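Local coordinates for serine racemase (Enterococcus faecalis, PDB 4ECL), which belongs to the alanine racemase family, as the cytoplasmic part of VanTG, pairing a TIM-barrel domain with a mostly beta C-terminal domain, at residues A[2-5]-A[6-10]; A[174-177]-A[178-181]. All blocks are in the same frame, centred on the assembly; numbering follows the deposited sequence.

Contact 1. Residues A[2-5]-A[6-10]; sequences ADTD and RAYLE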
loop_
_atom_site.group_PDB
_atom_site.type_symbol
_atom_site.label_atom_id
_atom_site.label_comp_id
_atom_site.label_asym_id
_atom_site.label_seq_id
_atom_site.Cartn_x
_atom_site.Cartn_y
_atom_site.Cartn_z
ATOM N N ALA A 2 15.368 17.130 3.629
ATOM C CA ALA A 2 14.301 17.389 2.667
ATOM C C ALA A 2 13.510 16.111 2.404
ATOM O O ALA A 2 12.295 16.061 2.582
ATOM C CB ALA A 2 14.879 17.932 1.369
ATOM N N ASP A 3 14.218 15.074 1.980
ATOM C CA ASP A 3 13.613 13.764 1.832
ATOM C C ASP A 3 13.465 13.127 3.208
ATOM O O ASP A 3 12.715 12.176 3.386
ATOM C CB ASP A 3 14.465 12.901 0.910
ATOM C CG ASP A 3 14.678 13.550 -0.442
ATOM O OD1 ASP A 3 13.694 14.072 -1.012
ATOM O OD2 ASP A 3 15.830 13.562 -0.924
ATOM N N THR A 4 14.173 13.680 4.189
ATOM C CA THR A 4 14.079 13.193 5.562
ATOM C C THR A 4 13.148 14.035 6.430
ATOM O O THR A 4 12.992 13.764 7.613
ATOM C CB THR A 4 15.470 13.103 6.234
ATOM O OG1 THR A 4 16.206 14.315 5.995
ATOM C CG2 THR A 4 16.244 11.912 5.685
ATOM N N ASP A 5 12.504 15.036 5.843
ATOM C CA ASP A 5 11.684 15.953 6.635
ATOM C C ASP A 5 10.467 15.325 7.332
ATOM O O ASP A 5 10.081 15.764 8.419
ATOM C CB ASP A 5 11.238 17.144 5.782
ATOM C CG ASP A 5 12.367 18.125 5.517
ATOM O OD1 ASP A 5 13.460 17.952 6.099
ATOM O OD2 ASP A 5 12.157 19.079 4.737
ATOM N N ARG A 6 9.865 14.307 6.717
ATOM C CA ARG A 6 8.589 13.771 7.197
ATOM C C ARG A 6 8.644 12.291 7.600
ATOM O O ARG A 6 8.651 11.958 8.780
ATOM C CB ARG A 6 7.501 13.996 6.134
ATOM C CG ARG A 6 6.149 13.380 6.444
ATOM C CD ARG A 6 5.266 13.406 5.212
ATOM N NE ARG A 6 4.051 12.625 5.410
ATOM C CZ ARG A 6 3.829 11.424 4.875
ATOM N NH1 ARG A 6 2.686 10.797 5.119
ATOM N NH2 ARG A 6 4.737 10.852 4.093
ATOM N N ALA A 7 8.649 11.405 6.614
ATOM C CA ALA A 7 8.731 9.975 6.881
ATOM C C ALA A 7 9.462 9.348 5.726
ATOM O O ALA A 7 9.263 9.736 4.575
ATOM C CB ALA A 7 7.341 9.367 7.028
ATOM N N TYR A 8 10.310 8.371 6.021
ATOM C CA TYR A 8 11.171 7.826 4.990
ATOM C C TYR A 8 11.662 6.441 5.337
ATOM O O TYR A 8 11.612 6.026 6.502
ATOM C CB TYR A 8 12.356 8.765 4.736
ATOM C CG TYR A 8 13.136 9.097 5.979
ATOM C CD1 TYR A 8 12.733 10.128 6.813
ATOM C CD2 TYR A 8 14.274 8.375 6.329
ATOM C CE1 TYR A 8 13.439 10.448 7.965
ATOM C CE2 TYR A 8 14.993 8.685 7.486
ATOM C CZ TYR A 8 14.564 9.724 8.291
ATOM O OH TYR A 8 15.249 10.050 9.435
ATOM N N LEU A 9 12.098 5.727 4.305
ATOM C CA LEU A 9 12.756 4.447 4.460
ATOM C C LEU A 9 14.247 4.666 4.309
ATOM O O LEU A 9 14.688 5.459 3.475
ATOM C CB LEU A 9 12.287 3.451 3.402
ATOM C CG LEU A 9 10.827 3.003 3.479
ATOM C CD1 LEU A 9 10.431 2.291 2.204
ATOM C CD2 LEU A 9 10.614 2.103 4.684
ATOM N N GLU A 10 15.013 3.950 5.122
ATOM C CA GLU A 10 16.459 4.022 5.078
ATOM C C GLU A 10 16.937 2.640 4.682
ATOM O O GLU A 10 16.572 1.645 5.311
ATOM C CB GLU A 10 17.013 4.428 6.454
ATOM C CG GLU A 10 17.508 5.854 6.532
ATOM C CD GLU A 10 18.240 6.160 7.840
ATOM O OE1 GLU A 10 18.083 7.285 8.357
ATOM O OE2 GLU A 10 18.972 5.278 8.340
HETATM O O HOH W 1 10.213 12.676 4.480
#

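Contact 2. Residues A[174-177]-A[178-181]; sequences FTNK and QIGS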
loop_
_atom_site.group_PDB
_atom_site.type_symbol
_atom_site.label_atom_id
_atom_site.label_comp_id
_atom_site.label_asym_id
_atom_site.label_seq_id
_atom_site.Cartn_x
_atom_site.Cartn_y
_atom_site.Cartn_z
ATOM N N PHE A 174 5.219 -33.105 1.371
ATOM C CA PHE A 174 4.712 -32.447 0.179
ATOM C C PHE A 174 5.856 -31.816 -0.601
ATOM O O PHE A 174 5.880 -31.853 -1.825
ATOM C CB PHE A 174 3.677 -31.384 0.544
ATOM C CG PHE A 174 2.889 -30.872 -0.633
ATOM C CD1 PHE A 174 1.732 -31.513 -1.036
ATOM C CD2 PHE A 174 3.305 -29.754 -1.335
ATOM C CE1 PHE A 174 0.998 -31.044 -2.109
ATOM C CE2 PHE A 174 2.576 -29.279 -2.410
ATOM C CZ PHE A 174 1.420 -29.926 -2.798
ATOM N N THR A 175 6.814 -31.241 0.111
ATOM C CA THR A 175 7.944 -30.602 -0.542
ATOM C C THR A 175 8.799 -31.643 -1.264
ATOM O O THR A 175 9.284 -31.419 -2.376
ATOM C CB THR A 175 8.799 -29.842 0.476
ATOM O OG1 THR A 175 7.946 -29.047 1.306
ATOM C CG2 THR A 175 9.788 -28.945 -0.232
ATOM N N ASN A 176 8.982 -32.788 -0.627
ATOM C CA ASN A 176 9.769 -33.839 -1.236
ATOM C C ASN A 176 9.076 -34.422 -2.466
ATOM O O ASN A 176 9.734 -34.797 -3.444
ATOM C CB ASN A 176 10.110 -34.920 -0.212
ATOM C CG ASN A 176 11.243 -34.510 0.696
ATOM O OD1 ASN A 176 12.131 -33.768 0.286
ATOM N ND2 ASN A 176 11.215 -34.979 1.937
ATOM N N LYS A 177 7.753 -34.488 -2.442
ATOM C CA LYS A 177 7.082 -35.007 -3.627
ATOM C C LYS A 177 7.065 -33.947 -4.729
ATOM O O LYS A 177 7.078 -34.288 -5.905
ATOM C CB LYS A 177 5.689 -35.582 -3.325
ATOM C CG LYS A 177 4.681 -34.599 -2.768
ATOM C CD LYS A 177 3.335 -35.277 -2.460
ATOM C CE LYS A 177 3.190 -35.624 -0.972
ATOM N NZ LYS A 177 1.763 -35.775 -0.554
ATOM N N GLN A 178 7.073 -32.665 -4.358
ATOM C CA GLN A 178 7.169 -31.611 -5.369
ATOM C C GLN A 178 8.490 -31.724 -6.106
ATOM O O GLN A 178 8.552 -31.622 -7.330
ATOM C CB GLN A 178 7.057 -30.215 -4.750
ATOM C CG GLN A 178 5.651 -29.817 -4.377
ATOM C CD GLN A 178 5.503 -28.319 -4.219
ATOM O OE1 GLN A 178 5.380 -27.809 -3.110
ATOM N NE2 GLN A 178 5.510 -27.604 -5.341
ATOM N N ILE A 179 9.551 -31.933 -5.343
ATOM C CA ILE A 179 10.886 -32.081 -5.905
ATOM C C ILE A 179 10.988 -33.348 -6.760
ATOM O O ILE A 179 11.518 -33.322 -7.881
ATOM C CB ILE A 179 11.921 -32.085 -4.780
ATOM C CG1 ILE A 179 11.863 -30.730 -4.042
ATOM C CG2 ILE A 179 13.312 -32.402 -5.321
ATOM C CD1 ILE A 179 12.538 -30.745 -2.696
ATOM N N GLY A 180 10.462 -34.449 -6.234
ATOM C CA GLY A 180 10.451 -35.707 -6.961
ATOM C C GLY A 180 9.716 -35.595 -8.288
ATOM O O GLY A 180 10.195 -36.077 -9.321
ATOM N N SER A 181 8.552 -34.957 -8.265
ATOM C CA SER A 181 7.751 -34.781 -9.471
ATOM C C SER A 181 8.529 -33.971 -10.489
ATOM O O SER A 181 8.465 -34.233 -11.684
ATOM C CB SER A 181 6.452 -34.040 -9.154
ATOM O OG SER A 181 5.763 -34.671 -8.093
HETATM O O HOH W 2 6.385 -27.578 -0.686
#

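Contact 1. Residues A[2-5]-A[6-10]
Between Thr4 and Tyr8 the backbone turns back on itself, the loop 2-5 folding over Tyr8 near the start of strand 7-11, so that a threonine four residues earlier lies across the tyrosine ring. The methyl CG2 of Thr4 sits above the middle of that ring, 3.8 Å from its centroid and 9° off the normal, a CH-pi contact over one face. CB of Thr4 rests nearer the margin, 3.8 Å from CE1 of Tyr8. The tyrosine reaches this place with CG between its own backbone N and carbonyl carbon (chi1 54°), which swings the ring back beneath the loop; the backbone O of Thr4 also approaches, 3.4 Å from CE1 of Tyr8. A water sits in the bend. It accepts from N of Arg6 at 2.8 Å and lies within donating distance of O of Asp3 (2.8 Å) and O of Ala7 (3.1 Å). The extended Arg6 side chain leads away from the loop to a salt bridge with Asp286, while Ile371 of strand 369-372 touches both Thr4 and Tyr8. Apolar contact over the ring and a bridging water, in place of a direct hydrogen bond, thus hold the bend between loop and strand.

Contact 2. Residues A[174-177]-A[178-181]
Gln178 and Phe174 meet one turn apart on helix 169-191, the helix of a beta-alpha-beta unit in the TIM-barrel domain. The glutamine starts close to the backbone: its CB is 3.5 Å from O of Thr175. With CG beside its own backbone N (chi1 -77°), the chain turns back along the preceding turn, where CG comes within 3.3 Å of O of Phe174. CD then draws up to CE2 of Phe174 at 3.6 Å. At the tip, OE1 lies by the edge of the phenyl ring, 3.2 Å from CE2 of Phe174, with ring and amide planes 64° apart. OE1 also accepts a hydrogen bond from a water at 2.6 Å, and that water donates to OG1 of Thr175, itself hydrogen-bonded to O of Asp171. Residues elsewhere in the fold also hold the amide, N of Cys162 at OE1, Thr128 and the backbone of His160 at NE2; these bonds satisfy the buried group and should fix its rotation. Phe174 stacks on Tyr265 of the second subunit. Ile179 lays CG1 3.1 Å from O of Thr175. O of Lys177 takes two bonds from Ser181, from N and, 2.6 Å away, from OG, which reach it from opposite faces of the carbonyl plane.

In the fold
Contact 1 comes first along the chain and closes well before contact 2 opens; their centres are about 46 Å apart, their nearest atoms about 31 Å, and they lie on opposite sides of the chain's centre. They share no sheet. Strand 7-11 pairs with 245-257 and 369-372, so the N-terminal end of the chain is built into the mixed sheet of the C-terminal domain. Helix 169-191 instead joins strands 152-158 and 198-200 of the parallel TIM-barrel sheet. The chain therefore starts in one domain, forms the barrel, and returns to the first. Each contact also approaches the second subunit, so both domains take part in the dimer.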